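Local structure of hydroxyethylphosphonate dioxygenase (Streptomyces albus, 6B9R) at residues R13-A24 with W68-H79. The protein probably uses a mononuclear non-haem iron centre and dioxygen to cleave 2-hydroxyethylphosphonate to hydroxymethylphosphonate. Residues are numbered along the deposited sequence; the frame is centred on the assembly and turned at random.
Sequences RAARAAALLRAA and WPLNERDLLPIH
R13, R16 and A17 meet the ring of P77 with different atoms, and residues 75-79 run antiparallel to helix 10-27 here, R13 lying near H79 and L20 near L75. Four helices precede this loop in a small N-terminal domain whose layout is consistent with a Cro/C1-like helix-turn-helix fold, and the contact illustrates how the irregular segment that follows a helical bundle can be packed on its first helix. The proline offers a different atom to each neighbour: CG meets R13 CG (3.7 Å), CB faces R16 CB, and CD lies 3.6 Å from A17 CB. R13 carries its CG anti to the backbone N (chi1 -173°), which directs the chain toward H79, where CD sits almost on the normal of the imidazole, 3.8 Å from its centroid, in a CH-pi contact. A bend at chi3 then brings the guanidinium over CE1, its plane inclined 27° to the ring. Although R13 NH1 approaches H79 ND1, the angle is poor for a hydrogen bond; NE2 of the same ring is instead hydrogen-bonded to E72 of the second subunit, linking this packing to the dimer interface. R16 bends the other way at chi3 and gives NH2 to I78 O (2.8 Å), nearly straight at 171° and lying in both the guanidinium and carbonyl planes. Farther along, L20 CD1 presses on the L76-P77 peptide, 3.5 Å from P77 N, while L75 CD2 and L70 CD2 both converge on A24 CB, the latter at 3.6 Å. L21 CD1 comes to the edge of the W68 ring, whose NE1 is hydrogen-bonded to D38. Two waters bridge the backbones: one donates to A17 O and L75 O, the other to L20 O (2.8 Å) and D74 O, although each helix carbonyl already accepts its own helical N-H.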
ATOM      1  N   ARG A  13     -20.647  10.080   1.307  1.00 22.17           N
ATOM      2  CA  ARG A  13     -19.278  10.580   1.192  1.00 21.44           C
ATOM      3  C   ARG A  13     -18.989  11.620   2.262  1.00 24.08           C
ATOM      4  O   ARG A  13     -17.891  11.646   2.835  1.00 20.81           O
ATOM      5  CB  ARG A  13     -19.032  11.163  -0.200  1.00 29.26           C
ATOM      6  CG  ARG A  13     -17.577  11.545  -0.452  1.00 20.55           C
ATOM      7  CD  ARG A  13     -17.267  11.764  -1.930  1.00 29.73           C
ATOM      8  NE  ARG A  13     -17.854  12.997  -2.451  1.00 43.46           N
ATOM      9  CZ  ARG A  13     -18.863  13.045  -3.316  1.00 50.47           C
ATOM     10  NH1 ARG A  13     -19.405  11.924  -3.778  1.00 53.75           N
ATOM     11  NH2 ARG A  13     -19.328  14.219  -3.726  1.00 51.59           N
ATOM     12  N   ALA A  14     -19.963  12.490   2.531  1.00 22.03           N
ATOM     13  CA  ALA A  14     -19.818  13.454   3.615  1.00 25.27           C
ATOM     14  C   ALA A  14     -19.596  12.751   4.947  1.00 21.91           C
ATOM     15  O   ALA A  14     -18.736  13.161   5.733  1.00 21.64           O
ATOM     16  CB  ALA A  14     -21.045  14.363   3.679  1.00 26.56           C
ATOM     17  N   ALA A  15     -20.343  11.672   5.204  1.00 22.22           N
ATOM     18  CA  ALA A  15     -20.152  10.899   6.425  1.00 24.20           C
ATOM     19  C   ALA A  15     -18.747  10.308   6.496  1.00 21.27           C
ATOM     20  O   ALA A  15     -18.119  10.304   7.561  1.00 20.97           O
ATOM     21  CB  ALA A  15     -21.199   9.790   6.511  1.00 22.76           C
ATOM     22  N   ARG A  16     -18.239   9.794   5.372  1.00 20.91           N
ATOM     23  CA  ARG A  16     -16.875   9.285   5.351  1.00 20.14           C
ATOM     24  C   ARG A  16     -15.877  10.384   5.681  1.00 19.71           C
ATOM     25  O   ARG A  16     -14.923  10.154   6.429  1.00 19.23           O
ATOM     26  CB  ARG A  16     -16.558   8.664   3.983  1.00 19.87           C
ATOM     27  CG  ARG A  16     -17.406   7.445   3.669  1.00 20.38           C
ATOM     28  CD  ARG A  16     -16.769   6.526   2.620  1.00 24.29           C
ATOM     29  NE  ARG A  16     -16.766   7.094   1.274  1.00 24.06           N
ATOM     30  CZ  ARG A  16     -17.829   7.151   0.472  1.00 23.77           C
ATOM     31  NH1 ARG A  16     -19.009   6.687   0.874  1.00 20.99           N
ATOM     32  NH2 ARG A  16     -17.714   7.687  -0.738  1.00 22.20           N
ATOM     33  N   ALA A  17     -16.092  11.588   5.139  1.00 19.91           N
ATOM     34  CA  ALA A  17     -15.185  12.698   5.405  1.00 20.90           C
ATOM     35  C   ALA A  17     -15.249  13.119   6.868  1.00 19.70           C
ATOM     36  O   ALA A  17     -14.218  13.413   7.480  1.00 19.22           O
ATOM     37  CB  ALA A  17     -15.514  13.883   4.492  1.00 22.10           C
ATOM     38  N   ALA A  18     -16.451  13.144   7.449  1.00 20.35           N
ATOM     39  CA  ALA A  18     -16.569  13.481   8.865  1.00 20.52           C
ATOM     40  C   ALA A  18     -15.846  12.455   9.726  1.00 25.67           C
ATOM     41  O   ALA A  18     -15.158  12.812  10.691  1.00 23.22           O
ATOM     42  CB  ALA A  18     -18.039  13.579   9.260  1.00 21.31           C
ATOM     43  N   ALA A  19     -15.977  11.172   9.385  1.00 20.01           N
ATOM     44  CA  ALA A  19     -15.282  10.140  10.147  1.00 19.61           C
ATOM     45  C   ALA A  19     -13.769  10.288  10.035  1.00 24.43           C
ATOM     46  O   ALA A  19     -13.050  10.018  11.001  1.00 19.45           O
ATOM     47  CB  ALA A  19     -15.717   8.747   9.702  1.00 21.68           C
ATOM     48  N   LEU A  20     -13.263  10.713   8.865  1.00 18.55           N
ATOM     49  CA  LEU A  20     -11.825  10.945   8.725  1.00 17.84           C
ATOM     50  C   LEU A  20     -11.354  12.092   9.599  1.00 19.10           C
ATOM     51  O   LEU A  20     -10.209  12.086  10.072  1.00 18.39           O
ATOM     52  CB  LEU A  20     -11.456  11.257   7.281  1.00 17.59           C
ATOM     53  CG  LEU A  20     -11.586  10.064   6.347  1.00 17.49           C
ATOM     54  CD1 LEU A  20     -11.301  10.513   4.938  1.00 22.45           C
ATOM     55  CD2 LEU A  20     -10.649   8.915   6.770  1.00 18.15           C
ATOM     56  N   LEU A  21     -12.205  13.098   9.787  1.00 21.21           N
ATOM     57  CA  LEU A  21     -11.826  14.221  10.639  1.00 19.61           C
ATOM     58  C   LEU A  21     -11.734  13.797  12.096  1.00 24.91           C
ATOM     59  O   LEU A  21     -10.796  14.192  12.804  1.00 18.97           O
ATOM     60  CB  LEU A  21     -12.824  15.357  10.473  1.00 18.91           C
ATOM     61  CG  LEU A  21     -12.544  16.547  11.399  1.00 18.97           C
ATOM     62  CD1 LEU A  21     -11.150  17.088  11.130  1.00 20.67           C
ATOM     63  CD2 LEU A  21     -13.601  17.620  11.193  1.00 24.76           C
ATOM     64  N   ARG A  22     -12.713  13.022  12.573  1.00 18.74           N
ATOM     65  CA  ARG A  22     -12.627  12.500  13.934  1.00 18.75           C
ATOM     66  C   ARG A  22     -11.421  11.580  14.083  1.00 18.09           C
ATOM     67  O   ARG A  22     -10.701  11.632  15.088  1.00 19.21           O
ATOM     68  CB  ARG A  22     -13.916  11.758  14.306  1.00 19.34           C
ATOM     69  CG  ARG A  22     -13.805  10.956  15.615  1.00 23.38           C
ATOM     70  CD  ARG A  22     -13.592  11.862  16.832  1.00 20.68           C
ATOM     71  NE  ARG A  22     -14.837  12.495  17.248  1.00 21.98           N
ATOM     72  CZ  ARG A  22     -14.921  13.457  18.162  1.00 23.86           C
ATOM     73  NH1 ARG A  22     -13.824  13.917  18.752  1.00 20.91           N
ATOM     74  NH2 ARG A  22     -16.104  13.967  18.482  1.00 25.01           N
ATOM     75  N   ALA A  23     -11.174  10.733  13.086  1.00 20.55           N
ATOM     76  CA  ALA A  23     -10.029   9.834  13.173  1.00 17.20           C
ATOM     77  C   ALA A  23      -8.719  10.612  13.241  1.00 16.64           C
ATOM     78  O   ALA A  23      -7.806  10.238  13.985  1.00 17.78           O
ATOM     79  CB  ALA A  23     -10.024   8.871  11.979  1.00 17.02           C
ATOM     80  N   ALA A  24      -8.605  11.698  12.471  1.00 16.62           N
ATOM     81  CA  ALA A  24      -7.372  12.480  12.488  1.00 18.33           C
ATOM     82  C   ALA A  24      -7.158  13.114  13.851  1.00 25.10           C
ATOM     83  O   ALA A  24      -6.036  13.135  14.373  1.00 16.88           O
ATOM     84  CB  ALA A  24      -7.405  13.565  11.409  1.00 18.04           C
ATOM     85  N   TRP A  68      -1.929  21.055  11.770  1.00 15.79           N
ATOM     86  CA  TRP A  68      -1.566  19.713  12.181  1.00 15.97           C
ATOM     87  C   TRP A  68      -0.576  19.120  11.189  1.00 17.40           C
ATOM     88  O   TRP A  68      -0.527  19.538  10.026  1.00 17.06           O
ATOM     89  CB  TRP A  68      -2.802  18.801  12.251  1.00 15.52           C
ATOM     90  CG  TRP A  68      -3.728  19.033  13.404  1.00 16.48           C
ATOM     91  CD1 TRP A  68      -3.451  19.686  14.578  1.00 15.60           C
ATOM     92  CD2 TRP A  68      -5.095  18.611  13.487  1.00 18.61           C
ATOM     93  NE1 TRP A  68      -4.570  19.683  15.389  1.00 15.65           N
ATOM     94  CE2 TRP A  68      -5.593  19.044  14.736  1.00 18.54           C
ATOM     95  CE3 TRP A  68      -5.951  17.920  12.623  1.00 22.70           C
ATOM     96  CZ2 TRP A  68      -6.907  18.793  15.146  1.00 22.42           C
ATOM     97  CZ3 TRP A  68      -7.254  17.677  13.026  1.00 26.20           C
ATOM     98  CH2 TRP A  68      -7.718  18.117  14.282  1.00 19.01           C
ATOM     99  N   PRO A  69       0.235  18.117  11.614  1.00 18.48           N
ATOM    100  CA  PRO A  69       1.173  17.453  10.700  1.00 19.76           C
ATOM    101  C   PRO A  69       0.510  16.397   9.824  1.00 19.14           C
ATOM    102  O   PRO A  69       0.926  15.239   9.793  1.00 18.03           O
ATOM    103  CB  PRO A  69       2.189  16.819  11.656  1.00 28.44           C
ATOM    104  CG  PRO A  69       1.382  16.484  12.855  1.00 24.81           C
ATOM    105  CD  PRO A  69       0.431  17.668  13.007  1.00 20.40           C
ATOM    106  N   LEU A  70      -0.545  16.793   9.120  1.00 15.82           N
ATOM    107  CA  LEU A  70      -1.161  15.897   8.153  1.00 16.20           C
ATOM    108  C   LEU A  70      -1.402  16.655   6.853  1.00 15.46           C
ATOM    109  O   LEU A  70      -1.166  17.869   6.751  1.00 18.08           O
ATOM    110  CB  LEU A  70      -2.459  15.280   8.695  1.00 20.97           C
ATOM    111  CG  LEU A  70      -3.558  16.159   9.310  1.00 25.70           C
ATOM    112  CD1 LEU A  70      -4.188  17.161   8.336  1.00 20.57           C
ATOM    113  CD2 LEU A  70      -4.631  15.265   9.899  1.00 25.35           C
ATOM    114  N   ASN A  71      -1.880  15.915   5.853  1.00 15.46           N
ATOM    115  CA  ASN A  71      -2.112  16.426   4.517  1.00 17.55           C
ATOM    116  C   ASN A  71      -3.600  16.534   4.233  1.00 15.69           C
ATOM    117  O   ASN A  71      -4.412  15.796   4.799  1.00 17.64           O
ATOM    118  CB  ASN A  71      -1.454  15.510   3.484  1.00 17.50           C
ATOM    119  CG  ASN A  71      -0.009  15.309   3.779  1.00 16.15           C
ATOM    120  OD1 ASN A  71       0.809  16.193   3.521  1.00 19.38           O
ATOM    121  ND2 ASN A  71       0.323  14.163   4.369  1.00 16.70           N
ATOM    122  N   GLU A  72      -3.941  17.472   3.347  1.00 15.85           N
ATOM    123  CA  GLU A  72      -5.310  17.574   2.864  1.00 16.54           C
ATOM    124  C   GLU A  72      -5.807  16.217   2.382  1.00 25.61           C
ATOM    125  O   GLU A  72      -6.955  15.835   2.636  1.00 20.11           O
ATOM    126  CB  GLU A  72      -5.388  18.612   1.745  1.00 16.13           C
ATOM    127  CG  GLU A  72      -5.022  20.045   2.156  1.00 16.76           C
ATOM    128  CD  GLU A  72      -3.537  20.366   1.980  1.00 27.71           C
ATOM    129  OE1 GLU A  72      -2.733  19.427   1.776  1.00 27.67           O
ATOM    130  OE2 GLU A  72      -3.174  21.560   2.051  1.00 31.11           O
ATOM    131  N   ARG A  73      -4.926  15.458   1.720  1.00 24.38           N
ATOM    132  CA  ARG A  73      -5.240  14.106   1.269  1.00 26.25           C
ATOM    133  C   ARG A  73      -5.733  13.218   2.408  1.00 28.80           C
ATOM    134  O   ARG A  73      -6.539  12.307   2.180  1.00 24.03           O
ATOM    135  CB  ARG A  73      -3.994  13.473   0.635  1.00 28.24           C
ATOM    136  CG  ARG A  73      -4.133  13.039  -0.779  1.00 31.17           C
ATOM    137  CD  ARG A  73      -2.832  12.393  -1.302  1.00 25.18           C
ATOM    138  NE  ARG A  73      -3.119  11.290  -2.228  1.00 26.20           N
ATOM    139  CZ  ARG A  73      -2.906  10.009  -1.945  1.00 28.62           C
ATOM    140  NH1 ARG A  73      -3.192   9.071  -2.833  1.00 35.41           N
ATOM    141  NH2 ARG A  73      -2.410   9.669  -0.767  1.00 36.24           N
ATOM    142  N   ASP A  74      -5.232  13.431   3.625  1.00 18.09           N
ATOM    143  CA  ASP A  74      -5.585  12.558   4.737  1.00 18.68           C
ATOM    144  C   ASP A  74      -7.000  12.785   5.241  1.00 23.13           C
ATOM    145  O   ASP A  74      -7.498  11.966   6.019  1.00 20.96           O
ATOM    146  CB  ASP A  74      -4.581  12.750   5.876  1.00 19.01           C
ATOM    147  CG  ASP A  74      -3.150  12.549   5.417  1.00 27.02           C
ATOM    148  OD1 ASP A  74      -2.930  11.697   4.522  1.00 26.19           O
ATOM    149  OD2 ASP A  74      -2.243  13.233   5.938  1.00 23.67           O
ATOM    150  N   LEU A  75      -7.657  13.869   4.830  1.00 17.42           N
ATOM    151  CA  LEU A  75      -8.999  14.175   5.300  1.00 19.72           C
ATOM    152  C   LEU A  75     -10.048  13.981   4.221  1.00 20.52           C
ATOM    153  O   LEU A  75     -11.236  14.237   4.472  1.00 20.41           O
ATOM    154  CB  LEU A  75      -9.068  15.613   5.835  1.00 17.69           C
ATOM    155  CG  LEU A  75      -8.267  15.912   7.113  1.00 18.60           C
ATOM    156  CD1 LEU A  75      -8.313  17.404   7.426  1.00 19.94           C
ATOM    157  CD2 LEU A  75      -8.776  15.111   8.310  1.00 21.04           C
ATOM    158  N   LEU A  76      -9.640  13.542   3.024  1.00 20.94           N
ATOM    159  CA  LEU A  76     -10.559  13.356   1.916  1.00 16.00           C
ATOM    160  C   LEU A  76     -10.880  11.885   1.726  1.00 15.94           C
ATOM    161  O   LEU A  76      -9.960  11.055   1.636  1.00 18.18           O
ATOM    162  CB  LEU A  76      -9.969  13.917   0.630  1.00 18.34           C
ATOM    163  CG  LEU A  76      -9.890  15.444   0.567  1.00 21.28           C
ATOM    164  CD1 LEU A  76      -9.122  15.832  -0.656  1.00 18.09           C
ATOM    165  CD2 LEU A  76     -11.278  16.043   0.525  1.00 25.62           C
ATOM    166  N   PRO A  77     -12.155  11.530   1.672  1.00 16.03           N
ATOM    167  CA  PRO A  77     -12.536  10.183   1.249  1.00 17.07           C
ATOM    168  C   PRO A  77     -12.415  10.075  -0.264  1.00 24.25           C
ATOM    169  O   PRO A  77     -12.145  11.051  -0.963  1.00 26.96           O
ATOM    170  CB  PRO A  77     -13.997  10.087   1.703  1.00 16.13           C
ATOM    171  CG  PRO A  77     -14.490  11.508   1.575  1.00 21.77           C
ATOM    172  CD  PRO A  77     -13.325  12.363   2.010  1.00 19.89           C
ATOM    173  N   ILE A  78     -12.636   8.872  -0.776  1.00 18.81           N
ATOM    174  CA  ILE A  78     -12.803   8.695  -2.202  1.00 16.28           C
ATOM    175  C   ILE A  78     -14.290   8.536  -2.492  1.00 21.93           C
ATOM    176  O   ILE A  78     -15.115   8.424  -1.588  1.00 21.25           O
ATOM    177  CB  ILE A  78     -11.969   7.514  -2.756  1.00 17.74           C
ATOM    178  CG1 ILE A  78     -12.461   6.166  -2.227  1.00 19.02           C
ATOM    179  CG2 ILE A  78     -10.489   7.716  -2.476  1.00 20.47           C
ATOM    180  CD1 ILE A  78     -11.989   4.989  -3.114  1.00 21.40           C
ATOM    181  N   HIS A  79     -14.645   8.564  -3.767  1.00 18.46           N
ATOM    182  CA  HIS A  79     -16.034   8.440  -4.166  1.00 18.53           C
ATOM    183  C   HIS A  79     -16.407   6.972  -4.318  1.00 19.94           C
ATOM    184  O   HIS A  79     -15.573   6.129  -4.643  1.00 18.66           O
ATOM    185  CB  HIS A  79     -16.288   9.161  -5.489  1.00 19.32           C
ATOM    186  CG  HIS A  79     -16.009  10.630  -5.441  1.00 21.92           C
ATOM    187  ND1 HIS A  79     -16.978  11.575  -5.697  1.00 28.40           N
ATOM    188  CD2 HIS A  79     -14.870  11.317  -5.185  1.00 17.88           C
ATOM    189  CE1 HIS A  79     -16.451  12.782  -5.589  1.00 29.03           C
ATOM    190  NE2 HIS A  79     -15.175  12.654  -5.278  1.00 24.88           N
TER
HETATM  191  O   HOH W   1     -13.500   6.700   1.217  1.00 15.45           O
HETATM  192  O   HOH W   2     -12.552  15.532   6.586  1.00 22.07           O
HETATM  193  O   HOH W   3      -7.847  10.992   9.042  1.00 34.67           O